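Local structure of M64R (Myxoma virus, 5CZ3) at residues 125-130 with 137-142. The protein probably acts as a host-range factor that supports multiplication of the virus in different cell types. Sequence-based numbering, arbitrary orientation.
Sequences RRYYIL and TYIDPF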
loop_
_atom_site.group_PDB
_atom_site.type_symbol
_atom_site.label_atom_id
_atom_site.label_comp_id
_atom_site.label_asym_id
_atom_site.label_seq_id
_atom_site.Cartn_x
_atom_site.Cartn_y
_atom_site.Cartn_z
ATOM N N ARG A 125 -16.884 4.340 -4.362
ATOM C CA ARG A 125 -15.601 3.973 -4.976
ATOM C C ARG A 125 -14.900 5.183 -5.601
ATOM O O ARG A 125 -14.129 5.042 -6.549
ATOM N N ARG A 126 -15.145 6.366 -5.041
ATOM C CA ARG A 126 -14.397 7.553 -5.433
ATOM C C ARG A 126 -13.213 7.740 -4.493
ATOM O O ARG A 126 -13.249 7.308 -3.341
ATOM C CB ARG A 126 -15.285 8.802 -5.441
ATOM N N TYR A 127 -12.159 8.373 -4.993
ATOM C CA TYR A 127 -10.929 8.507 -4.224
ATOM C C TYR A 127 -10.342 9.910 -4.285
ATOM O O TYR A 127 -10.923 10.818 -4.883
ATOM C CB TYR A 127 -9.893 7.492 -4.709
ATOM C CG TYR A 127 -9.680 7.495 -6.206
ATOM C CD1 TYR A 127 -8.846 8.428 -6.808
ATOM C CD2 TYR A 127 -10.310 6.559 -7.016
ATOM C CE1 TYR A 127 -8.647 8.433 -8.177
ATOM C CE2 TYR A 127 -10.118 6.556 -8.387
ATOM C CZ TYR A 127 -9.284 7.494 -8.961
ATOM O OH TYR A 127 -9.087 7.496 -10.324
ATOM N N TYR A 128 -9.180 10.067 -3.662
ATOM C CA TYR A 128 -8.497 11.351 -3.592
ATOM C C TYR A 128 -7.094 11.160 -3.030
ATOM O O TYR A 128 -6.910 10.492 -2.013
ATOM C CB TYR A 128 -9.290 12.334 -2.727
ATOM C CG TYR A 128 -8.910 13.788 -2.912
ATOM C CD1 TYR A 128 -9.250 14.473 -4.071
ATOM C CD2 TYR A 128 -8.229 14.479 -1.919
ATOM C CE1 TYR A 128 -8.911 15.803 -4.240
ATOM C CE2 TYR A 128 -7.888 15.807 -2.080
ATOM C CZ TYR A 128 -8.232 16.465 -3.240
ATOM O OH TYR A 128 -7.891 17.788 -3.400
ATOM N N ILE A 129 -6.105 11.731 -3.703
ATOM C CA ILE A 129 -4.749 11.729 -3.178
ATOM C C ILE A 129 -4.552 12.974 -2.327
ATOM O O ILE A 129 -4.191 14.031 -2.844
ATOM C CB ILE A 129 -3.693 11.694 -4.302
ATOM C CG1 ILE A 129 -4.026 10.598 -5.319
ATOM C CG2 ILE A 129 -2.299 11.495 -3.721
ATOM C CD1 ILE A 129 -3.007 10.468 -6.435
ATOM N N LEU A 130 -4.816 12.858 -1.027
ATOM C CA LEU A 130 -4.609 13.972 -0.103
ATOM C C LEU A 130 -3.156 14.427 -0.129
ATOM O O LEU A 130 -2.872 15.625 -0.137
ATOM C CB LEU A 130 -5.038 13.575 1.318
ATOM C CG LEU A 130 -4.910 14.457 2.573
ATOM N N THR A 137 2.904 8.636 -6.927
ATOM C CA THR A 137 1.751 7.749 -6.911
ATOM C C THR A 137 0.570 8.297 -7.710
ATOM O O THR A 137 0.383 9.509 -7.826
ATOM C CB THR A 137 1.288 7.470 -5.467
ATOM O OG1 THR A 137 0.259 6.474 -5.475
ATOM C CG2 THR A 137 0.769 8.741 -4.807
ATOM N N TYR A 138 -0.213 7.384 -8.273
ATOM C CA TYR A 138 -1.428 7.741 -8.990
ATOM C C TYR A 138 -2.455 6.634 -8.805
ATOM O O TYR A 138 -2.099 5.495 -8.508
ATOM C CB TYR A 138 -1.143 7.980 -10.476
ATOM C CG TYR A 138 -0.725 6.743 -11.244
ATOM C CD1 TYR A 138 0.606 6.348 -11.296
ATOM C CD2 TYR A 138 -1.661 5.980 -11.932
ATOM C CE1 TYR A 138 0.992 5.222 -12.001
ATOM C CE2 TYR A 138 -1.285 4.852 -12.638
ATOM C CZ TYR A 138 0.042 4.478 -12.670
ATOM O OH TYR A 138 0.420 3.357 -13.373
ATOM N N ILE A 139 -3.728 6.967 -8.980
ATOM C CA ILE A 139 -4.790 5.995 -8.765
ATOM C C ILE A 139 -5.587 5.717 -10.033
ATOM O O ILE A 139 -6.171 6.622 -10.626
ATOM C CB ILE A 139 -5.761 6.459 -7.666
ATOM C CG1 ILE A 139 -5.013 6.678 -6.350
ATOM C CG2 ILE A 139 -6.871 5.443 -7.478
ATOM C CD1 ILE A 139 -5.887 7.206 -5.234
ATOM N N ASP A 140 -5.600 4.455 -10.447
ATOM C CA ASP A 140 -6.451 4.018 -11.545
ATOM C C ASP A 140 -7.766 3.487 -10.989
ATOM O O ASP A 140 -7.768 2.623 -10.114
ATOM C CB ASP A 140 -5.758 2.944 -12.385
ATOM C CG ASP A 140 -4.665 3.510 -13.273
ATOM O OD1 ASP A 140 -4.778 4.683 -13.685
ATOM O OD2 ASP A 140 -3.696 2.777 -13.566
ATOM N N PRO A 141 -8.895 4.000 -11.499
ATOM C CA PRO A 141 -10.224 3.572 -11.047
ATOM C C PRO A 141 -10.605 2.187 -11.569
ATOM O O PRO A 141 -11.776 1.928 -11.850
ATOM C CB PRO A 141 -11.146 4.646 -11.624
ATOM C CG PRO A 141 -10.444 5.104 -12.859
ATOM C CD PRO A 141 -8.973 5.040 -12.541
ATOM N N PHE A 142 -9.616 1.310 -11.691
ATOM C CA PHE A 142 -9.826 -0.033 -12.210
ATOM C C PHE A 142 -8.688 -0.948 -11.785
ATOM O O PHE A 142 -7.700 -0.500 -11.206
ATOM C CB PHE A 142 -9.934 -0.007 -13.735
ATOM C CG PHE A 142 -8.814 0.737 -14.410
ATOM C CD1 PHE A 142 -7.577 0.140 -14.599
ATOM C CD2 PHE A 142 -9.000 2.035 -14.860
ATOM C CE1 PHE A 142 -6.547 0.823 -15.212
ATOM C CE2 PHE A 142 -7.974 2.722 -15.480
ATOM C CZ PHE A 142 -6.746 2.114 -15.658
#
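Tyr127 and Ile129 pack against Ile139 between the two sheets of a beta-sandwich, along the side where both sheets end. Strand 126-129 is the outermost of one sheet and strand 138-140 of the other; they run nearly antiparallel (168°) with their axes 8.0 Å apart, so side chains rather than backbone bonds join them.

Ile139 suits the central place because both its branches are used. CG2, anti to the backbone N, lies over the middle of the Tyr127 ring, 3.3 Å from the centroid and 4° off the ring normal, a CH-pi contact with the methyl placed squarely on one face. The other branch reaches beyond the ring's rim, where CD1 lies 3.6 Å from Tyr127 CD1 and 3.9 Å from CG1 of Ile129. Ile129 brings a CG1-CD1 arm that is fully extended, CD1 being anti to CA: its CD1 continues past Ile139 to the backbone just before the facing strand, 3.8 Å from Thr137 O.

Tyrosine offers a broad flat face for the methyl and a length that spans the gap. With chi1 at 51°, CG sits between the backbone N and the carbonyl carbon, and the ring extends to the facing strand's end. There its hydroxyl OH is 3.1 Å from Ile139 O and 3.3 Å from Pro141 CD, while Pro141 CB lies at the ring edge, near its plane. Pro141 is apt here, giving the tyrosine a compact apolar surface as the strand gives way to loop.

Phe118, on strand 117-121, touches Ile129, Thr137 and Ile139, extending the apolar layer inward, and Thr137 OG1 is satisfied by Lys23 O. Apolar side chains interleaved between the edge strands of two facing sheets are characteristic of a beta-sandwich, the fold of this C7-family protein.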